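Local coordinates for tRNA uridine(34) acetyltransferase (Methanocaldococcus infernus, PDB 6IA8), which forms 5-carboxymethyluridine at the wobble uridine 34 of tRNAs from acetyl-CoA and S-adenosyl-L-methionine, with a [4Fe-4S] cluster as cofactor, at residues 356-359 and 360-364; 147-150 and 151-154; 271-274 and 275-279. All blocks are in the same frame, centred on the assembly; numbering follows the deposited sequence.

Interaction 1 of 3, residues 356-359 and 360-364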
# COMPACT_ATOMS: atom_id res chain seq x y z
N LEU A 356 -14.65 16.67 1.99
CA LEU A 356 -15.99 16.62 2.56
C LEU A 356 -16.02 15.69 3.76
O LEU A 356 -16.69 15.98 4.77
CB LEU A 356 -17.00 16.18 1.50
CG LEU A 356 -17.02 17.04 0.23
CD1 LEU A 356 -17.96 16.44 -0.80
CD2 LEU A 356 -17.43 18.46 0.56
N VAL A 357 -15.30 14.57 3.67
CA VAL A 357 -15.21 13.63 4.78
C VAL A 357 -14.54 14.29 5.97
O VAL A 357 -15.00 14.16 7.10
CB VAL A 357 -14.46 12.36 4.35
CG1 VAL A 357 -14.07 11.54 5.57
CG2 VAL A 357 -15.30 11.55 3.38
N TYR A 358 -13.42 14.98 5.72
CA TYR A 358 -12.71 15.68 6.79
C TYR A 358 -13.64 16.66 7.52
O TYR A 358 -13.71 16.67 8.75
CB TYR A 358 -11.50 16.41 6.19
CG TYR A 358 -10.66 17.18 7.19
CD1 TYR A 358 -9.64 16.55 7.90
CD2 TYR A 358 -10.87 18.53 7.42
CE1 TYR A 358 -8.86 17.24 8.82
CE2 TYR A 358 -10.10 19.23 8.33
CZ TYR A 358 -9.10 18.59 9.02
OH TYR A 358 -8.34 19.29 9.93
N LYS A 359 -14.36 17.49 6.77
CA LYS A 359 -15.22 18.48 7.41
C LYS A 359 -16.39 17.82 8.14
O LYS A 359 -16.84 18.30 9.20
CB LYS A 359 -15.73 19.46 6.36
CG LYS A 359 -14.64 20.35 5.78
CD LYS A 359 -15.22 21.40 4.83
CE LYS A 359 -14.13 22.32 4.30
NZ LYS A 359 -14.65 23.34 3.35
N TYR A 360 -16.90 16.72 7.60
CA TYR A 360 -17.94 15.98 8.29
C TYR A 360 -17.43 15.44 9.63
O TYR A 360 -18.09 15.57 10.66
CB TYR A 360 -18.44 14.84 7.41
CG TYR A 360 -19.60 14.06 8.00
CD1 TYR A 360 -20.90 14.49 7.82
CD2 TYR A 360 -19.40 12.88 8.71
CE1 TYR A 360 -21.96 13.77 8.32
CE2 TYR A 360 -20.46 12.16 9.22
CZ TYR A 360 -21.74 12.62 9.03
OH TYR A 360 -22.80 11.91 9.55
N MET A 361 -16.23 14.88 9.63
CA MET A 361 -15.65 14.36 10.86
C MET A 361 -15.40 15.47 11.87
O MET A 361 -15.60 15.27 13.08
CB MET A 361 -14.37 13.60 10.53
CG MET A 361 -14.62 12.31 9.73
SD MET A 361 -13.12 11.36 9.27
CE MET A 361 -12.69 10.67 10.87
N GLU A 362 -14.95 16.64 11.41
CA GLU A 362 -14.82 17.77 12.31
C GLU A 362 -16.15 18.07 12.98
O GLU A 362 -16.22 18.23 14.20
CB GLU A 362 -14.32 19.02 11.57
CG GLU A 362 -12.90 18.96 11.06
CD GLU A 362 -12.49 20.28 10.40
OE1 GLU A 362 -13.20 20.71 9.45
OE2 GLU A 362 -11.49 20.91 10.84
N LYS A 363 -17.21 18.21 12.17
CA LYS A 363 -18.52 18.57 12.68
C LYS A 363 -18.98 17.57 13.72
O LYS A 363 -19.62 17.95 14.70
CB LYS A 363 -19.51 18.64 11.52
CG LYS A 363 -20.92 19.06 11.90
CD LYS A 363 -21.77 19.18 10.62
CE LYS A 363 -23.21 19.55 10.94
NZ LYS A 363 -23.94 19.99 9.71
N LYS A 364 -18.71 16.29 13.50
CA LYS A 364 -19.23 15.24 14.37
C LYS A 364 -18.26 14.86 15.48
O LYS A 364 -18.56 13.95 16.26
CB LYS A 364 -19.57 14.00 13.53
CG LYS A 364 -21.04 13.68 13.43
CD LYS A 364 -21.79 14.66 12.58
CE LYS A 364 -23.23 14.20 12.36
NZ LYS A 364 -24.03 15.18 11.56
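Y358 and E362, one turn apart on the same helix, bring ring and carboxylate together. The carboxylate of E362 comes up beside the CE2 corner of the tyrosine ring, with OE2 3.3 Å from Y358 CE2, and the two flat groups are turned 43° against each other, neither stacked nor perpendicular. Different first torsions bring them together: Y358 sends CG anti to its own backbone N (chi1 -179°), while E362 has CG anti to the carbonyl carbon and runs on extended, so its chain leans back over the preceding turn.

On another side of the helix V357 and M361 lie side by side and point the same way. The meeting is sulfur against methyl, M361 SD to V357 CG1 at 3.8 Å, and M361 CG also comes within 3.2 Å of V357 O. The third pair, K359 and E362, is likewise aligned, but it touches through aliphatic carbon: K359 CG is 4.0 Å from E362 OE1, whereas K359 NZ stays 6.8 Å from that oxygen, too far for a salt bridge. Past this pair, the CD of K364 rests over the rim of one face of the Y360 ring.

Beneath the side chains the regular i to i+4 ladder runs through Y360, M361, E362 and K363, for instance E362 N to Y358 O at 2.9 Å.

The contact belongs to helix 353-364, whose V357 and Y360 pack on helix 312-325 at S320 and I316, while L356 reaches E312. M361 turns to the loop residues L366 and C368, the latter half of the disulfide with C373, and Y358 makes a cation-pi contact with K382 of helix 376-383.

Interaction 2 of 3, residues 147-150 and 151-154. With SO4 (sulfate ion), chain F.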
# COMPACT_ATOMS: atom_id res chain seq x y z
N ARG A 147 -0.91 -12.70 -16.59
CA ARG A 147 -0.21 -12.65 -17.87
C ARG A 147 0.93 -13.67 -17.92
O ARG A 147 1.39 -14.19 -16.90
CB ARG A 147 0.34 -11.25 -18.15
CG ARG A 147 -0.72 -10.14 -18.12
CD ARG A 147 -1.65 -10.24 -19.31
NE ARG A 147 -0.95 -9.99 -20.57
CZ ARG A 147 -0.76 -8.78 -21.10
NH1 ARG A 147 -1.22 -7.70 -20.48
NH2 ARG A 147 -0.13 -8.66 -22.26
N GLU A 148 1.39 -13.96 -19.13
CA GLU A 148 2.54 -14.83 -19.30
C GLU A 148 3.73 -14.30 -18.51
O GLU A 148 3.97 -13.09 -18.47
CB GLU A 148 2.90 -14.94 -20.79
CG GLU A 148 1.73 -14.88 -21.78
CD GLU A 148 1.37 -13.44 -22.18
OE1 GLU A 148 0.72 -12.75 -21.36
OE2 GLU A 148 1.74 -13.00 -23.29
N ILE A 149 4.48 -15.21 -17.90
CA ILE A 149 5.66 -14.79 -17.14
C ILE A 149 6.63 -14.02 -18.04
O ILE A 149 7.26 -13.05 -17.61
CB ILE A 149 6.33 -16.02 -16.50
CG1 ILE A 149 5.50 -16.49 -15.30
CG2 ILE A 149 7.73 -15.68 -16.05
CD1 ILE A 149 5.83 -17.91 -14.86
N GLU A 150 6.77 -14.46 -19.29
CA GLU A 150 7.62 -13.76 -20.24
C GLU A 150 7.26 -12.29 -20.31
O GLU A 150 8.14 -11.43 -20.28
CB GLU A 150 7.49 -14.39 -21.63
CG GLU A 150 8.17 -13.61 -22.74
CD GLU A 150 7.96 -14.24 -24.11
OE1 GLU A 150 7.02 -15.06 -24.25
OE2 GLU A 150 8.73 -13.93 -25.04
N TYR A 151 5.95 -11.99 -20.37
CA TYR A 151 5.50 -10.60 -20.44
C TYR A 151 5.76 -9.87 -19.13
O TYR A 151 6.20 -8.71 -19.15
CB TYR A 151 4.02 -10.53 -20.80
CG TYR A 151 3.47 -9.13 -20.81
CD1 TYR A 151 3.56 -8.33 -21.94
CD2 TYR A 151 2.86 -8.59 -19.68
CE1 TYR A 151 3.05 -7.05 -21.95
CE2 TYR A 151 2.35 -7.30 -19.69
CZ TYR A 151 2.45 -6.54 -20.82
OH TYR A 151 1.96 -5.25 -20.83
N GLN A 152 5.49 -10.51 -17.99
CA GLN A 152 5.71 -9.85 -16.70
C GLN A 152 7.18 -9.47 -16.52
O GLN A 152 7.50 -8.36 -16.08
CB GLN A 152 5.28 -10.76 -15.55
CG GLN A 152 3.85 -11.26 -15.57
CD GLN A 152 3.52 -12.06 -14.33
OE1 GLN A 152 3.90 -11.68 -13.23
NE2 GLN A 152 2.83 -13.18 -14.50
N ASP A 153 8.08 -10.43 -16.77
CA ASP A 153 9.50 -10.17 -16.59
C ASP A 153 9.95 -9.03 -17.48
O ASP A 153 10.65 -8.11 -17.05
CB ASP A 153 10.32 -11.44 -16.88
CG ASP A 153 10.12 -12.51 -15.83
OD1 ASP A 153 9.41 -12.25 -14.82
OD2 ASP A 153 10.67 -13.60 -16.02
N TRP A 154 9.52 -9.06 -18.75
CA TRP A 154 9.91 -8.03 -19.70
C TRP A 154 9.36 -6.67 -19.27
O TRP A 154 10.08 -5.67 -19.29
CB TRP A 154 9.42 -8.41 -21.10
CG TRP A 154 9.54 -7.31 -22.12
CD1 TRP A 154 10.65 -6.99 -22.86
CD2 TRP A 154 8.51 -6.39 -22.51
NE1 TRP A 154 10.36 -5.91 -23.68
CE2 TRP A 154 9.06 -5.54 -23.49
CE3 TRP A 154 7.17 -6.22 -22.12
CZ2 TRP A 154 8.32 -4.52 -24.08
CZ3 TRP A 154 6.43 -5.22 -22.72
CH2 TRP A 154 7.02 -4.36 -23.68
S SO4 F . 14.23 -5.29 -24.92
O1 SO4 F . 14.42 -6.31 -23.90
O2 SO4 F . 14.67 -4.00 -24.40
O3 SO4 F . 15.02 -5.63 -26.10
O4 SO4 F . 12.82 -5.18 -25.31
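R147 lays its guanidinium flat on the ring of Y151, a stacked cation-pi pair with CZ 3.9 Å from the ring centroid and the planes 18° apart. NH2 hangs over the middle of the ring; bends at chi2 and chi3 fold the arginine chain back to put it there. The charge has a second partner in E148, whose OE1 takes a weak, salt-bridging bond from R147 NE at 3.3 Å.

Among the hydrogen bonds, the side-chain amide of Q152 reaches back past the helix start: NE2 donates to R147 O at 3.0 Å, coming from above the carbonyl plane. E148, at the N-cap position, accepts through its backbone O from Q152 N, and D153 N donates to I149 O at 2.9 Å. W154 NE1 gives an in-plane bond to O4 of a sulfate, probably from the crystallisation liquor, that K157 also holds.

In van der Waals contact, I149 and D153 lie side by side, the methyl CG2 of I149 3.6 Å from D153 OD2.

This first turn of helix 149-164 leans on helix 199-208, where D153 OD1 is hydrogen-bonded to Q204 and OD2 forms a salt bridge with K207. Y151 OH is hydrogen-bonded to the backbone N of S70, just beyond strand 63-68.

Interaction 3 of 3, residues 271-274 and 275-279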
# COMPACT_ATOMS: atom_id res chain seq x y z
N PHE A 271 -16.33 -2.54 7.35
CA PHE A 271 -15.10 -1.91 7.81
C PHE A 271 -14.72 -2.35 9.22
O PHE A 271 -13.53 -2.55 9.52
CB PHE A 271 -15.22 -0.39 7.70
CG PHE A 271 -15.12 0.09 6.26
CD1 PHE A 271 -13.91 0.11 5.60
CD2 PHE A 271 -16.26 0.50 5.59
CE1 PHE A 271 -13.83 0.52 4.28
CE2 PHE A 271 -16.20 0.90 4.26
CZ PHE A 271 -14.99 0.92 3.61
N LYS A 272 -15.70 -2.46 10.11
CA LYS A 272 -15.39 -2.94 11.46
C LYS A 272 -14.78 -4.33 11.38
O LYS A 272 -13.77 -4.63 12.04
CB LYS A 272 -16.66 -2.92 12.33
CG LYS A 272 -16.45 -3.42 13.74
CD LYS A 272 -17.68 -3.19 14.60
CE LYS A 272 -17.54 -3.83 15.99
NZ LYS A 272 -18.75 -3.62 16.83
N GLU A 273 -15.36 -5.19 10.54
CA GLU A 273 -14.91 -6.56 10.46
C GLU A 273 -13.50 -6.64 9.90
O GLU A 273 -12.70 -7.44 10.38
CB GLU A 273 -15.87 -7.40 9.62
CG GLU A 273 -15.59 -8.88 9.68
CD GLU A 273 -16.67 -9.69 8.99
OE1 GLU A 273 -17.80 -9.17 8.82
OE2 GLU A 273 -16.37 -10.84 8.61
N ILE A 274 -13.18 -5.81 8.90
CA ILE A 274 -11.87 -5.86 8.25
C ILE A 274 -10.76 -5.50 9.23
O ILE A 274 -9.60 -5.93 9.05
CB ILE A 274 -11.88 -4.92 7.02
CG1 ILE A 274 -12.65 -5.62 5.87
CG2 ILE A 274 -10.51 -4.54 6.62
CD1 ILE A 274 -12.99 -4.72 4.71
N PHE A 275 -11.07 -4.71 10.26
CA PHE A 275 -10.05 -4.28 11.22
C PHE A 275 -10.07 -5.03 12.55
O PHE A 275 -9.23 -4.75 13.42
CB PHE A 275 -10.19 -2.78 11.49
CG PHE A 275 -10.07 -1.93 10.25
CD1 PHE A 275 -9.07 -2.18 9.33
CD2 PHE A 275 -10.98 -0.91 9.99
CE1 PHE A 275 -8.97 -1.43 8.15
CE2 PHE A 275 -10.86 -0.15 8.85
CZ PHE A 275 -9.87 -0.41 7.94
N THR A 276 -11.03 -5.97 12.73
CA THR A 276 -11.18 -6.67 14.00
C THR A 276 -11.40 -8.18 13.83
O THR A 276 -11.62 -8.88 14.82
CB THR A 276 -12.33 -6.11 14.87
OG1 THR A 276 -13.60 -6.25 14.19
CG2 THR A 276 -12.11 -4.65 15.22
N ASN A 277 -11.34 -8.69 12.61
CA ASN A 277 -11.41 -10.12 12.31
C ASN A 277 -10.08 -10.54 11.73
O ASN A 277 -9.62 -9.94 10.73
CB ASN A 277 -12.54 -10.37 11.33
CG ASN A 277 -12.67 -11.82 10.94
OD1 ASN A 277 -11.71 -12.59 10.97
ND2 ASN A 277 -13.88 -12.20 10.52
N PRO A 278 -9.35 -11.48 12.35
CA PRO A 278 -7.96 -11.74 11.93
C PRO A 278 -7.85 -12.34 10.53
O PRO A 278 -6.75 -12.42 9.96
CB PRO A 278 -7.44 -12.72 12.99
CG PRO A 278 -8.67 -13.42 13.45
CD PRO A 278 -9.76 -12.35 13.47
N ASP A 279 -8.96 -12.75 9.94
CA ASP A 279 -8.96 -13.16 8.54
C ASP A 279 -8.58 -12.02 7.61
O ASP A 279 -8.14 -12.28 6.48
CB ASP A 279 -10.34 -13.69 8.16
CG ASP A 279 -10.60 -15.10 8.67
OD1 ASP A 279 -9.70 -15.76 9.20
OD2 ASP A 279 -11.73 -15.55 8.53
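The backbone of helix 264-276 frays here, F275 N giving K272 O a bond of 3.2 Å and T276 N another to E273 O, while the i+4 bonds of F275 and N277 are weak. T276 OG1 donates to K272 O at 2.7 Å; chi1 of 62° sets the hydroxyl between the backbone N and the carbonyl carbon, from where it reaches K272 O. It and F275 N grip that oxygen from opposite faces of its plane.

E273 and N277 run side by side, carboxylate and amide planes only 8° apart, with a weak bond from N277 ND2 to E273 OE2 at 3.4 Å. The other end of the amide, OD1, accepts from D279 N at 2.9 Å, an Asx turn.

F275 brings CE2 to the edge of the F271 ring and takes an off-centre CH-pi contact from I274 CG2, 4.2 Å from its ring centroid. A serine in place of F275 would probably leave F271, I274 and the neighbouring P327 facing a gap at the helix end.

The chemistry thus divides: aromatic and aliphatic groups fill the buried side, whereas a hydroxyl and an amide take up hydrogen bonding as the regular backbone pattern gives out.

In the fold
Following the chain from the N terminus, interaction 2 comes first, where the loop after strand 134-140 enters helix 149-164. Interaction 3 follows at the other end of a helix, 264-276, in the beta-alpha-beta unit that leads from strand 250-255 to strand 284-287. Interaction 1, on helix 353-364, comes last. Each joins adjoining segments, so none closes a long loop, and the three lie in series without nesting or crossing. Interactions 2 and 3 share the radical SAM core, with centres 34 Å apart. Interactions 1 and 2 lie on opposite sides of the chain's centre. Helix 312-325 links interactions 1 and 3, touched by F271 and K272 from one and by L356, V357 and Y360 from the other.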